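Local coordinates for protein oligopeptide ABC transporter OppAIV (Borrelia burgdorferi B31, PDB 4GL8) that probably binds oligopeptides outside the inner membrane for uptake by an ABC transporter, and holds a bound peptide in this structure, at residues D44-N49 against L117-K122; H94-L99 against K227-K232; E258-F263 against N506-G511; K375-D380 against S409-S414. One frame throughout, in Å; residues are numbered along the deposited sequence.

Two of the four contacts reach the bound peptide: N49 of interaction 1 bonds to its backbone through main-chain atoms, and N377 of interaction 4 does so through its side-chain amide. These two also touch each other, N49 OD1 lying 3.5 Å from I412 CG2, although their centres are 22 Å apart. Interactions 2 and 3 stand apart from this pair. Interaction 2 lies about 38 Å from interaction 4, centre to centre, on the opposite side of the chain's centre, while interaction 3 approaches interaction 4 to about 10 Å between nearest atoms. Along the chain, interactions 1 and 2 cross, whereas 375-380 and 409-414 both fall between the two segments of interaction 3.

Interaction 1. Residues D44-N49 against L117-K122; sequences DAQLIN and LRILDK
R118 grips the carboxylate of D44 end-on, with NH1 and NH2 each serving one oxygen. The bond from R118 NH2 to D44 OD2 is the shorter, 2.8 Å, and R118 NH1 reaches D44 OD1 at 3.2 Å along a nearly straight line. Both oxygens use their syn lone pairs, and the carboxylate and guanidinium planes lie only 7° apart, so the salt bridge is a flat, two-pronged one. R118 NH1 also donates to Q46 OE1 at 3.0 Å, a more bent bond in which the donor is tilted 35° from the carbonyl plane. The acid is itself positioned by its own loop: Q46 N donates to D44 OD1 at 3.1 Å, an Asx turn that meets this oxygen on its anti side, while W197 NE1 donates to OD2. With CG anti to the backbone N (chi1 170°) and an extended chain as far as NE, the arginine reaches from the last turn of its helix to this turn. Beyond the polar core, the amide carbon and NE2 of Q46 lie against CB of I119, Q46 CD to I119 CB 3.8 Å, and I119 CD1 packs 4.0 Å from Q46 CB. Q46 NE2 is satisfied by S115 O, one turn back. The contact thus ties the loop between strand 31-35 and helix 51-57 to the C-terminal end of helix 109-119, with A45 and I48 resting on V57 of helix 51-57 and L120 on helix 139-143.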
loop_
_atom_site.group_PDB
_atom_site.type_symbol
_atom_site.label_atom_id
_atom_site.label_comp_id
_atom_site.label_asym_id
_atom_site.label_seq_id
_atom_site.Cartn_x
_atom_site.Cartn_y
_atom_site.Cartn_z
ATOM N N ASP A 44 6.436 5.750 11.725
ATOM C CA ASP A 44 7.581 6.441 11.126
ATOM C C ASP A 44 7.420 6.317 9.611
ATOM O O ASP A 44 7.491 5.223 9.070
ATOM C CB ASP A 44 8.860 5.758 11.599
ATOM C CG ASP A 44 10.125 6.460 11.133
ATOM O OD1 ASP A 44 10.123 7.096 10.063
ATOM O OD2 ASP A 44 11.144 6.361 11.849
ATOM N N ALA A 45 7.193 7.436 8.941
ATOM C CA ALA A 45 6.829 7.434 7.523
ATOM C C ALA A 45 7.881 6.796 6.636
ATOM O O ALA A 45 7.557 6.321 5.527
ATOM C CB ALA A 45 6.528 8.868 7.031
ATOM N N GLN A 46 9.122 6.781 7.099
ATOM C CA GLN A 46 10.224 6.275 6.276
ATOM C C GLN A 46 10.397 4.781 6.482
ATOM O O GLN A 46 11.184 4.161 5.775
ATOM C CB GLN A 46 11.513 7.045 6.560
ATOM C CG GLN A 46 11.379 8.517 6.204
ATOM C CD GLN A 46 12.697 9.275 6.246
ATOM O OE1 GLN A 46 13.605 8.936 7.003
ATOM N NE2 GLN A 46 12.811 10.295 5.389
ATOM N N LEU A 47 9.657 4.212 7.442
ATOM C CA LEU A 47 9.691 2.773 7.697
ATOM C C LEU A 47 8.352 2.106 7.381
ATOM O O LEU A 47 8.293 0.911 7.289
ATOM C CB LEU A 47 10.056 2.483 9.160
ATOM C CG LEU A 47 11.347 3.092 9.713
ATOM C CD1 LEU A 47 11.521 2.781 11.196
ATOM C CD2 LEU A 47 12.586 2.610 8.961
ATOM N N ILE A 48 7.273 2.858 7.256
ATOM C CA ILE A 48 5.943 2.258 7.006
ATOM C C ILE A 48 5.890 1.651 5.625
ATOM O O ILE A 48 6.255 2.312 4.665
ATOM C CB ILE A 48 4.820 3.323 7.106
ATOM C CG1 ILE A 48 4.576 3.694 8.560
ATOM C CG2 ILE A 48 3.512 2.812 6.523
ATOM C CD1 ILE A 48 3.960 5.060 8.714
ATOM N N ASN A 49 5.400 0.422 5.515
ATOM C CA ASN A 49 5.211 -0.197 4.208
ATOM C C ASN A 49 3.830 -0.777 4.036
ATOM O O ASN A 49 3.620 -1.619 3.168
ATOM C CB ASN A 49 6.258 -1.279 3.966
ATOM C CG ASN A 49 6.261 -2.348 5.050
ATOM O OD1 ASN A 49 5.269 -2.535 5.782
ATOM N ND2 ASN A 49 7.404 -3.045 5.179
ATOM N N LEU A 117 18.163 12.364 3.228
ATOM C CA LEU A 117 19.427 11.702 3.577
ATOM C C LEU A 117 19.269 10.541 4.574
ATOM O O LEU A 117 19.939 9.520 4.438
ATOM C CB LEU A 117 20.465 12.696 4.098
ATOM C CG LEU A 117 20.953 13.813 3.167
ATOM C CD1 LEU A 117 21.970 14.629 3.935
ATOM C CD2 LEU A 117 21.563 13.318 1.881
ATOM N N ARG A 118 18.402 10.688 5.574
ATOM C CA ARG A 118 18.112 9.576 6.503
ATOM C C ARG A 118 17.567 8.328 5.786
ATOM O O ARG A 118 18.026 7.223 6.078
ATOM C CB ARG A 118 17.133 10.014 7.607
ATOM C CG ARG A 118 16.584 8.879 8.487
ATOM C CD ARG A 118 15.690 9.443 9.587
ATOM N NE ARG A 118 15.305 8.461 10.593
ATOM C CZ ARG A 118 14.105 7.874 10.703
ATOM N NH1 ARG A 118 13.106 8.127 9.838
ATOM N NH2 ARG A 118 13.893 7.005 11.703
ATOM N N ILE A 119 16.591 8.454 4.880
ATOM C CA ILE A 119 16.036 7.240 4.276
ATOM C C ILE A 119 17.039 6.586 3.326
ATOM O O ILE A 119 16.962 5.394 3.077
ATOM C CB ILE A 119 14.670 7.445 3.591
ATOM C CG1 ILE A 119 14.042 6.096 3.272
ATOM C CG2 ILE A 119 14.802 8.290 2.321
ATOM C CD1 ILE A 119 12.603 6.209 2.831
ATOM N N LEU A 120 18.007 7.364 2.840
ATOM C CA LEU A 120 19.070 6.841 1.982
ATOM C C LEU A 120 20.276 6.366 2.768
ATOM O O LEU A 120 21.299 6.016 2.169
ATOM C CB LEU A 120 19.492 7.898 0.964
ATOM C CG LEU A 120 18.414 8.177 -0.089
ATOM C CD1 LEU A 120 18.639 9.514 -0.784
ATOM C CD2 LEU A 120 18.380 7.055 -1.111
ATOM N N ASP A 121 20.154 6.353 4.098
ATOM C CA ASP A 121 21.124 5.739 4.972
ATOM C C ASP A 121 20.761 4.275 5.159
ATOM O O ASP A 121 19.680 3.960 5.645
ATOM C CB ASP A 121 21.113 6.417 6.346
ATOM C CG ASP A 121 22.329 6.038 7.205
ATOM O OD1 ASP A 121 23.002 5.008 6.928
ATOM O OD2 ASP A 121 22.611 6.800 8.156
ATOM N N LYS A 122 21.688 3.395 4.804
ATOM C CA LYS A 122 21.532 1.952 4.992
ATOM C C LYS A 122 21.105 1.609 6.427
ATOM O O LYS A 122 20.254 0.735 6.623
ATOM C CB LYS A 122 22.838 1.250 4.637
ATOM C CG LYS A 122 22.725 -0.204 4.216
ATOM C CD LYS A 122 24.003 -0.649 3.485
ATOM C CE LYS A 122 24.051 -0.107 2.052
ATOM N NZ LYS A 122 25.315 -0.406 1.311
#

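Interaction 2. Residues H94-L99 against K227-K232; sequences HLRDNL and KYYNSK
R96 lays its guanidinium flat on the ring of Y229, the two planes 18° apart and their centres 4.0 Å from each other. The overlap is offset: R96 NH1 comes 3.4 Å from Y229 CE1, which sits off-centre over the guanidinium, and R96 CZ sits 30° off the ring normal in a cation-pi contact. The aliphatic part of the arginine shares the same face, R96 CD lying 3.7 Å from the Y229 ring centroid as a CH-pi contact. A bend at chi3 (76°) folds the guanidinium back over the ring, so that methylene and cation cover neighbouring parts of it. On the opposite face of the Y229 ring lies CB of N230, the next residue in a type I turn running from Y228 to S231. At the base of the tyrosine, L99 CD2 makes a looser apolar contact with Y229 CB, 4.5 Å away. R96 NE donates to G77 O, which helps fix the guanidinium, and the arginine side chain rests on P76 of strand 74-84; L62 packs against Y229. The contact joins the end of strand 90-95 to the loop between strands 219-224 and 238-242. No hydrogen bond crosses between 94-99 and 227-232, so the link depends on dispersion and on the attraction of a cation for a pi face, while stacking still lets the arginine hydrogen-bond, as NE does to G77 O.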
loop_
_atom_site.group_PDB
_atom_site.type_symbol
_atom_site.label_atom_id
_atom_site.label_comp_id
_atom_site.label_asym_id
_atom_site.label_seq_id
_atom_site.Cartn_x
_atom_site.Cartn_y
_atom_site.Cartn_z
ATOM N N HIS A 94 8.485 25.104 -4.825
ATOM C CA HIS A 94 8.474 26.379 -4.090
ATOM C C HIS A 94 7.621 26.185 -2.853
ATOM O O HIS A 94 6.414 25.952 -2.966
ATOM C CB HIS A 94 7.912 27.493 -4.975
ATOM C CG HIS A 94 8.595 27.583 -6.292
ATOM N ND1 HIS A 94 9.826 28.204 -6.449
ATOM C CD2 HIS A 94 8.261 27.087 -7.505
ATOM C CE1 HIS A 94 10.206 28.100 -7.714
ATOM N NE2 HIS A 94 9.278 27.421 -8.375
ATOM N N LEU A 95 8.263 26.210 -1.686
ATOM C CA LEU A 95 7.563 25.951 -0.430
ATOM C C LEU A 95 6.675 27.156 -0.083
ATOM O O LEU A 95 7.029 28.302 -0.390
ATOM C CB LEU A 95 8.568 25.650 0.712
ATOM C CG LEU A 95 9.534 24.480 0.487
ATOM C CD1 LEU A 95 10.432 24.227 1.690
ATOM C CD2 LEU A 95 8.826 23.191 0.078
ATOM N N ARG A 96 5.511 26.903 0.520
ATOM C CA ARG A 96 4.700 28.000 1.063
ATOM C C ARG A 96 5.412 28.663 2.250
ATOM O O ARG A 96 6.313 28.077 2.844
ATOM C CB ARG A 96 3.301 27.544 1.460
ATOM C CG ARG A 96 3.270 26.446 2.499
ATOM C CD ARG A 96 1.842 25.957 2.711
ATOM N NE ARG A 96 1.382 25.105 1.623
ATOM C CZ ARG A 96 0.476 25.429 0.716
ATOM N NH1 ARG A 96 -0.127 26.606 0.756
ATOM N NH2 ARG A 96 0.132 24.543 -0.231
ATOM N N ASP A 97 5.008 29.899 2.542
ATOM C CA ASP A 97 5.538 30.687 3.657
ATOM C C ASP A 97 5.147 30.155 5.022
ATOM O O ASP A 97 4.087 29.562 5.184
ATOM C CB ASP A 97 5.027 32.133 3.565
ATOM C CG ASP A 97 5.475 32.825 2.301
ATOM O OD1 ASP A 97 6.502 32.407 1.716
ATOM O OD2 ASP A 97 4.813 33.793 1.877
ATOM N N ASN A 98 6.015 30.406 5.999
ATOM C CA ASN A 98 5.734 30.157 7.420
ATOM C C ASN A 98 5.474 28.699 7.760
ATOM O O ASN A 98 4.710 28.404 8.670
ATOM C CB ASN A 98 4.550 31.018 7.879
ATOM C CG ASN A 98 4.763 32.501 7.584
ATOM O OD1 ASN A 98 5.873 33.019 7.711
ATOM N ND2 ASN A 98 3.698 33.186 7.178
ATOM N N LEU A 99 6.102 27.783 7.032
ATOM C CA LEU A 99 5.952 26.364 7.335
ATOM C C LEU A 99 6.666 26.055 8.626
ATOM O O LEU A 99 7.840 26.336 8.750
ATOM C CB LEU A 99 6.540 25.497 6.230
ATOM C CG LEU A 99 5.732 25.399 4.936
ATOM C CD1 LEU A 99 6.525 24.627 3.887
ATOM C CD2 LEU A 99 4.366 24.747 5.171
ATOM N N LYS A 227 -0.504 24.536 14.427
ATOM C CA LYS A 227 0.520 25.134 13.575
ATOM C C LYS A 227 0.434 24.647 12.116
ATOM O O LYS A 227 1.229 25.044 11.280
ATOM C CB LYS A 227 1.919 24.878 14.170
ATOM C CG LYS A 227 2.030 25.178 15.675
ATOM C CD LYS A 227 3.284 25.963 16.060
ATOM C CE LYS A 227 3.141 27.443 15.681
ATOM N NZ LYS A 227 4.341 28.301 15.941
ATOM N N TYR A 228 -0.515 23.761 11.834
ATOM C CA TYR A 228 -0.759 23.312 10.472
ATOM C C TYR A 228 -1.054 24.553 9.633
ATOM O O TYR A 228 -1.785 25.426 10.072
ATOM C CB TYR A 228 -1.915 22.310 10.469
ATOM C CG TYR A 228 -2.415 21.899 9.108
ATOM C CD1 TYR A 228 -1.545 21.403 8.150
ATOM C CD2 TYR A 228 -3.771 21.982 8.788
ATOM C CE1 TYR A 228 -1.996 20.997 6.905
ATOM C CE2 TYR A 228 -4.236 21.588 7.555
ATOM C CZ TYR A 228 -3.335 21.101 6.610
ATOM O OH TYR A 228 -3.767 20.730 5.374
ATOM N N TYR A 229 -0.486 24.645 8.431
ATOM C CA TYR A 229 -0.590 25.902 7.660
ATOM C C TYR A 229 -2.044 26.280 7.398
ATOM O O TYR A 229 -2.372 27.449 7.277
ATOM C CB TYR A 229 0.207 25.846 6.337
ATOM C CG TYR A 229 -0.502 25.139 5.210
ATOM C CD1 TYR A 229 -1.253 25.845 4.278
ATOM C CD2 TYR A 229 -0.435 23.755 5.102
ATOM C CE1 TYR A 229 -1.904 25.181 3.262
ATOM C CE2 TYR A 229 -1.089 23.090 4.107
ATOM C CZ TYR A 229 -1.821 23.801 3.195
ATOM O OH TYR A 229 -2.444 23.095 2.206
ATOM N N ASN A 230 -2.899 25.267 7.299
ATOM C CA ASN A 230 -4.330 25.459 7.052
ATOM C C ASN A 230 -5.207 24.972 8.199
ATOM O O ASN A 230 -6.292 24.457 7.965
ATOM C CB ASN A 230 -4.733 24.750 5.754
ATOM C CG ASN A 230 -5.959 25.365 5.121
ATOM O OD1 ASN A 230 -6.150 26.585 5.180
ATOM N ND2 ASN A 230 -6.814 24.536 4.542
ATOM N N SER A 231 -4.747 25.150 9.435
ATOM C CA SER A 231 -5.528 24.770 10.626
ATOM C C SER A 231 -6.926 25.444 10.696
ATOM O O SER A 231 -7.859 24.905 11.282
ATOM C CB SER A 231 -4.728 25.082 11.895
ATOM O OG SER A 231 -4.369 26.445 11.955
ATOM N N LYS A 232 -7.011 26.639 10.120
ATOM C CA LYS A 232 -8.246 27.338 9.738
ATOM C C LYS A 232 -9.415 26.445 9.331
ATOM O O LYS A 232 -10.553 26.732 9.661
ATOM C CB LYS A 232 -7.903 28.179 8.504
ATOM C CG LYS A 232 -8.729 29.406 8.234
ATOM C CD LYS A 232 -8.658 29.797 6.750
ATOM C CE LYS A 232 -7.249 29.813 6.180
ATOM N NZ LYS A 232 -6.350 30.790 6.871
#

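Interaction 3. Residues E258-F263 against N506-G511; sequences ELDAIF and NDKWKG
In this solute-binding protein of family 5, D260 stands just before strand 261-263, and its carboxylate receives K508, from the loop after strand 492-504, and W509, the first residue of strand 509-510. The ionic part is a salt bridge from K508 NZ to D260 OD1, 3.0 Å long, with the ammonium nearly in line with the C-O bond. The lysine chain kinks near its end to bring NZ to this oxygen. The second polar link is the indole N-H: W509 NE1 donates to D260 OD1 at 2.8 Å with an N-H...O angle of 156°. Both donors therefore converge on one oxygen, while OD2 accepts from the backbone N of K33, so the buried acid is held at both oxygens. Such a lysine and N-H pair would be expected to favour the ionised form of D260. Around the indole, F32 meets it edge-to-face, and L30, L236, F504 and I525 touch it. Strand 509-510 is thereby fastened beside strands 31-35 and 261-263, which run parallel to each other. Carboxylate and indole are turned 85° apart, and D260 OD1 lies at the edge of the W509 ring, 12° out of its plane, yet NE1 approaches that oxygen from above the carboxylate plane.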
loop_
_atom_site.group_PDB
_atom_site.type_symbol
_atom_site.label_atom_id
_atom_site.label_comp_id
_atom_site.label_asym_id
_atom_site.label_seq_id
_atom_site.Cartn_x
_atom_site.Cartn_y
_atom_site.Cartn_z
ATOM N N GLU A 258 -20.888 4.176 19.104
ATOM C CA GLU A 258 -19.538 4.352 19.702
ATOM C C GLU A 258 -18.422 4.456 18.639
ATOM O O GLU A 258 -17.218 4.566 18.967
ATOM C CB GLU A 258 -19.170 3.183 20.606
ATOM C CG GLU A 258 -20.142 2.753 21.700
ATOM C CD GLU A 258 -19.759 1.364 22.253
ATOM O OE1 GLU A 258 -18.548 1.108 22.376
ATOM O OE2 GLU A 258 -20.638 0.515 22.546
ATOM N N LEU A 259 -18.806 4.348 17.372
ATOM C CA LEU A 259 -17.891 4.610 16.277
ATOM C C LEU A 259 -18.621 5.452 15.236
ATOM O O LEU A 259 -19.769 5.201 14.932
ATOM C CB LEU A 259 -17.371 3.311 15.649
ATOM C CG LEU A 259 -16.382 2.465 16.477
ATOM C CD1 LEU A 259 -16.114 1.149 15.772
ATOM C CD2 LEU A 259 -15.062 3.167 16.702
ATOM N N ASP A 260 -17.929 6.440 14.695
ATOM C CA ASP A 260 -18.446 7.242 13.614
ATOM C C ASP A 260 -18.232 6.570 12.273
ATOM O O ASP A 260 -18.871 6.948 11.282
ATOM C CB ASP A 260 -17.778 8.620 13.641
ATOM C CG ASP A 260 -18.031 9.344 14.949
ATOM O OD1 ASP A 260 -19.123 9.884 15.112
ATOM O OD2 ASP A 260 -17.169 9.320 15.841
ATOM N N ALA A 261 -17.322 5.598 12.219
ATOM C CA ALA A 261 -17.002 4.952 10.949
ATOM C C ALA A 261 -16.222 3.678 11.111
ATOM O O ALA A 261 -15.509 3.493 12.100
ATOM C CB ALA A 261 -16.217 5.903 10.063
ATOM N N ILE A 262 -16.342 2.808 10.116
ATOM C CA ILE A 262 -15.538 1.606 10.003
ATOM C C ILE A 262 -15.004 1.538 8.568
ATOM O O ILE A 262 -15.778 1.435 7.615
ATOM C CB ILE A 262 -16.360 0.337 10.321
ATOM C CG1 ILE A 262 -16.886 0.377 11.746
ATOM C CG2 ILE A 262 -15.503 -0.909 10.202
ATOM C CD1 ILE A 262 -17.754 -0.810 12.120
ATOM N N PHE A 263 -13.688 1.591 8.403
ATOM C CA PHE A 263 -13.085 1.561 7.067
ATOM C C PHE A 263 -12.642 0.143 6.779
ATOM O O PHE A 263 -11.825 -0.411 7.492
ATOM C CB PHE A 263 -11.894 2.532 6.980
ATOM C CG PHE A 263 -12.282 3.997 6.896
ATOM C CD1 PHE A 263 -13.613 4.422 7.050
ATOM C CD2 PHE A 263 -11.297 4.965 6.680
ATOM C CE1 PHE A 263 -13.944 5.765 6.952
ATOM C CE2 PHE A 263 -11.629 6.306 6.584
ATOM C CZ PHE A 263 -12.949 6.712 6.727
ATOM N N ASN A 506 -23.028 9.411 7.911
ATOM C CA ASN A 506 -23.303 10.584 7.081
ATOM C C ASN A 506 -24.496 11.426 7.568
ATOM O O ASN A 506 -24.703 12.519 7.065
ATOM C CB ASN A 506 -23.443 10.216 5.587
ATOM C CG ASN A 506 -24.467 9.112 5.329
ATOM O OD1 ASN A 506 -25.411 8.938 6.091
ATOM N ND2 ASN A 506 -24.269 8.355 4.256
ATOM N N ASP A 507 -25.258 10.926 8.548
ATOM C CA ASP A 507 -26.221 11.761 9.285
ATOM C C ASP A 507 -25.592 12.734 10.315
ATOM O O ASP A 507 -26.262 13.664 10.778
ATOM C CB ASP A 507 -27.210 10.860 10.022
ATOM C CG ASP A 507 -26.519 9.980 11.050
ATOM O OD1 ASP A 507 -25.473 9.369 10.710
ATOM O OD2 ASP A 507 -26.999 9.930 12.199
ATOM N N LYS A 508 -24.333 12.500 10.692
ATOM C CA LYS A 508 -23.607 13.338 11.654
ATOM C C LYS A 508 -22.501 14.160 10.987
ATOM O O LYS A 508 -22.250 15.302 11.369
ATOM C CB LYS A 508 -22.917 12.470 12.711
ATOM C CG LYS A 508 -23.831 11.831 13.732
ATOM C CD LYS A 508 -23.022 10.955 14.702
ATOM C CE LYS A 508 -22.305 11.751 15.798
ATOM N NZ LYS A 508 -21.427 10.892 16.660
ATOM N N TRP A 509 -21.808 13.547 10.029
ATOM C CA TRP A 509 -20.661 14.156 9.402
ATOM C C TRP A 509 -20.785 14.317 7.889
ATOM O O TRP A 509 -21.543 13.601 7.227
ATOM C CB TRP A 509 -19.439 13.311 9.697
ATOM C CG TRP A 509 -19.299 12.957 11.143
ATOM C CD1 TRP A 509 -19.680 11.795 11.740
ATOM C CD2 TRP A 509 -18.756 13.769 12.165
ATOM N NE1 TRP A 509 -19.385 11.826 13.075
ATOM C CE2 TRP A 509 -18.815 13.033 13.360
ATOM C CE3 TRP A 509 -18.207 15.051 12.190
ATOM C CZ2 TRP A 509 -18.340 13.531 14.562
ATOM C CZ3 TRP A 509 -17.740 15.548 13.391
ATOM C CH2 TRP A 509 -17.806 14.793 14.557
ATOM N N LYS A 510 -20.025 15.277 7.364
ATOM C CA LYS A 510 -19.750 15.387 5.950
ATOM C C LYS A 510 -18.246 15.564 5.794
ATOM O O LYS A 510 -17.521 15.639 6.795
ATOM C CB LYS A 510 -20.483 16.584 5.346
ATOM C CG LYS A 510 -20.103 17.947 5.924
ATOM C CD LYS A 510 -20.845 19.055 5.188
ATOM C CE LYS A 510 -20.673 20.399 5.874
ATOM N NZ LYS A 510 -21.517 21.446 5.238
ATOM N N GLY A 511 -17.801 15.636 4.544
ATOM C CA GLY A 511 -16.415 15.933 4.232
ATOM C C GLY A 511 -15.512 14.744 3.994
ATOM O O GLY A 511 -14.272 14.909 3.986
#

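Interaction 4. Residues K375-D380 against S409-S414; sequences KYNTSD and STYINS
Strand 375-377 and helix 409-414 pass 8.2 Å apart at the nearest approach of their axes, with N-to-C directions 135° from each other, and N377 and Y411 hold the closest CA atoms, 5.7 Å apart. Across this gap the ring of Y411 receives CB of N377 over one face, 3.9 Å from the ring centroid and 18° off the normal, a CH-pi contact. The first torsion of Y411, with CG trans to the main-chain nitrogen, carries the ring from the helix toward the strand; there Y411 CD1 also nears the backbone N of N377 at 3.7 Å. The amide of N377 is inclined at 43° to the ring and finds its partners farther out: R424 NH1 donates to OD1, and ND2 bonds to the backbone of the bound peptide. The tyrosine thus backs a residue of the binding site, while its own hydroxyl is held by R424 O and R415 NH1. At the other end of the contact, the extended K375 chain brings K375 NZ to S414 OG, but this bond is weak at 3.5 Å. E406 is the stronger partner of both, forming a salt bridge with the lysine and a hydrogen bond with the serine. Strand 372-377 lies between strands 401-406 and 422-428, running parallel to both; helix 408-417 packs Y411 and S414 on I423 of 422-428, and Y376 turns away onto helix 380-397.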
loop_
_atom_site.group_PDB
_atom_site.type_symbol
_atom_site.label_atom_id
_atom_site.label_comp_id
_atom_site.label_asym_id
_atom_site.label_seq_id
_atom_site.Cartn_x
_atom_site.Cartn_y
_atom_site.Cartn_z
ATOM N N LYS A 375 -0.494 -18.776 5.368
ATOM C CA LYS A 375 -0.558 -17.695 6.358
ATOM C C LYS A 375 -1.459 -16.574 5.877
ATOM O O LYS A 375 -1.555 -16.292 4.674
ATOM C CB LYS A 375 0.833 -17.134 6.671
ATOM C CG LYS A 375 1.653 -17.980 7.646
ATOM C CD LYS A 375 2.990 -17.328 7.983
ATOM C CE LYS A 375 3.817 -18.165 8.935
ATOM N NZ LYS A 375 5.025 -17.451 9.420
ATOM N N TYR A 376 -2.119 -15.923 6.818
ATOM C CA TYR A 376 -2.913 -14.717 6.503
ATOM C C TYR A 376 -2.950 -13.791 7.722
ATOM O O TYR A 376 -2.678 -14.222 8.864
ATOM C CB TYR A 376 -4.312 -15.083 6.045
ATOM C CG TYR A 376 -5.116 -15.735 7.103
ATOM C CD1 TYR A 376 -5.034 -17.114 7.331
ATOM C CD2 TYR A 376 -5.958 -14.982 7.909
ATOM C CE1 TYR A 376 -5.780 -17.717 8.349
ATOM C CE2 TYR A 376 -6.698 -15.563 8.913
ATOM C CZ TYR A 376 -6.612 -16.925 9.125
ATOM O OH TYR A 376 -7.360 -17.455 10.148
ATOM N N ASN A 377 -3.268 -12.514 7.499
ATOM C CA ASN A 377 -3.303 -11.573 8.618
ATOM C C ASN A 377 -4.624 -11.732 9.372
ATOM O O ASN A 377 -5.660 -11.902 8.750
ATOM C CB ASN A 377 -3.130 -10.150 8.127
ATOM C CG ASN A 377 -4.101 -9.799 7.041
ATOM O OD1 ASN A 377 -4.130 -10.458 6.014
ATOM N ND2 ASN A 377 -4.913 -8.781 7.265
ATOM N N THR A 378 -4.580 -11.705 10.699
ATOM C CA THR A 378 -5.784 -11.858 11.511
ATOM C C THR A 378 -6.808 -10.867 10.970
ATOM O O THR A 378 -6.554 -9.648 10.894
ATOM C CB THR A 378 -5.507 -11.547 12.993
ATOM O OG1 THR A 378 -4.320 -12.223 13.413
ATOM C CG2 THR A 378 -6.715 -11.950 13.922
ATOM N N SER A 379 -7.949 -11.392 10.577
ATOM C CA SER A 379 -8.997 -10.607 9.955
ATOM C C SER A 379 -10.089 -11.586 9.627
ATOM O O SER A 379 -9.809 -12.652 9.082
ATOM C CB SER A 379 -8.526 -9.967 8.641
ATOM O OG SER A 379 -9.596 -9.836 7.712
ATOM N N ASP A 380 -11.314 -11.223 9.947
ATOM C CA ASP A 380 -12.490 -12.043 9.605
ATOM C C ASP A 380 -12.662 -12.249 8.105
ATOM O O ASP A 380 -12.960 -13.348 7.646
ATOM C CB ASP A 380 -13.736 -11.380 10.167
ATOM C CG ASP A 380 -13.774 -11.420 11.676
ATOM O OD1 ASP A 380 -13.149 -12.342 12.239
ATOM O OD2 ASP A 380 -14.447 -10.567 12.286
ATOM N N SER A 409 1.611 -6.888 12.529
ATOM C CA SER A 409 3.075 -6.680 12.521
ATOM C C SER A 409 3.846 -7.919 12.191
ATOM O O SER A 409 4.826 -7.853 11.472
ATOM C CB SER A 409 3.586 -6.141 13.866
ATOM O OG SER A 409 3.238 -4.768 14.000
ATOM N N THR A 410 3.444 -9.039 12.757
ATOM C CA THR A 410 4.102 -10.308 12.482
ATOM C C THR A 410 3.863 -10.699 11.026
ATOM O O THR A 410 4.745 -11.206 10.373
ATOM C CB THR A 410 3.588 -11.404 13.445
ATOM O OG1 THR A 410 3.896 -11.031 14.801
ATOM C CG2 THR A 410 4.233 -12.819 13.148
ATOM N N TYR A 411 2.648 -10.487 10.534
ATOM C CA TYR A 411 2.313 -10.795 9.138
ATOM C C TYR A 411 3.196 -10.036 8.141
ATOM O O TYR A 411 3.683 -10.618 7.179
ATOM C CB TYR A 411 0.841 -10.487 8.874
ATOM C CG TYR A 411 0.486 -10.379 7.407
ATOM C CD1 TYR A 411 0.235 -11.510 6.651
ATOM C CD2 TYR A 411 0.376 -9.151 6.792
ATOM C CE1 TYR A 411 -0.112 -11.418 5.322
ATOM C CE2 TYR A 411 0.029 -9.039 5.456
ATOM C CZ TYR A 411 -0.207 -10.171 4.723
ATOM O OH TYR A 411 -0.556 -10.052 3.389
ATOM N N ILE A 412 3.418 -8.753 8.406
ATOM C CA ILE A 412 4.295 -7.934 7.580
ATOM C C ILE A 412 5.731 -8.440 7.655
ATOM O O ILE A 412 6.433 -8.476 6.643
ATOM C CB ILE A 412 4.312 -6.453 8.021
ATOM C CG1 ILE A 412 2.961 -5.798 7.776
ATOM C CG2 ILE A 412 5.415 -5.659 7.312
ATOM C CD1 ILE A 412 2.835 -4.492 8.537
ATOM N N ASN A 413 6.182 -8.767 8.864
ATOM C CA ASN A 413 7.523 -9.323 9.035
ATOM C C ASN A 413 7.665 -10.621 8.257
ATOM O O ASN A 413 8.686 -10.858 7.672
ATOM C CB ASN A 413 7.822 -9.565 10.509
ATOM C CG ASN A 413 9.120 -10.295 10.714
ATOM O OD1 ASN A 413 10.155 -9.666 10.836
ATOM N ND2 ASN A 413 9.086 -11.632 10.693
ATOM N N SER A 414 6.610 -11.433 8.215
ATOM C CA SER A 414 6.663 -12.696 7.491
ATOM C C SER A 414 6.805 -12.476 5.972
ATOM O O SER A 414 7.589 -13.157 5.308
ATOM C CB SER A 414 5.427 -13.572 7.787
ATOM O OG SER A 414 5.402 -14.009 9.131
#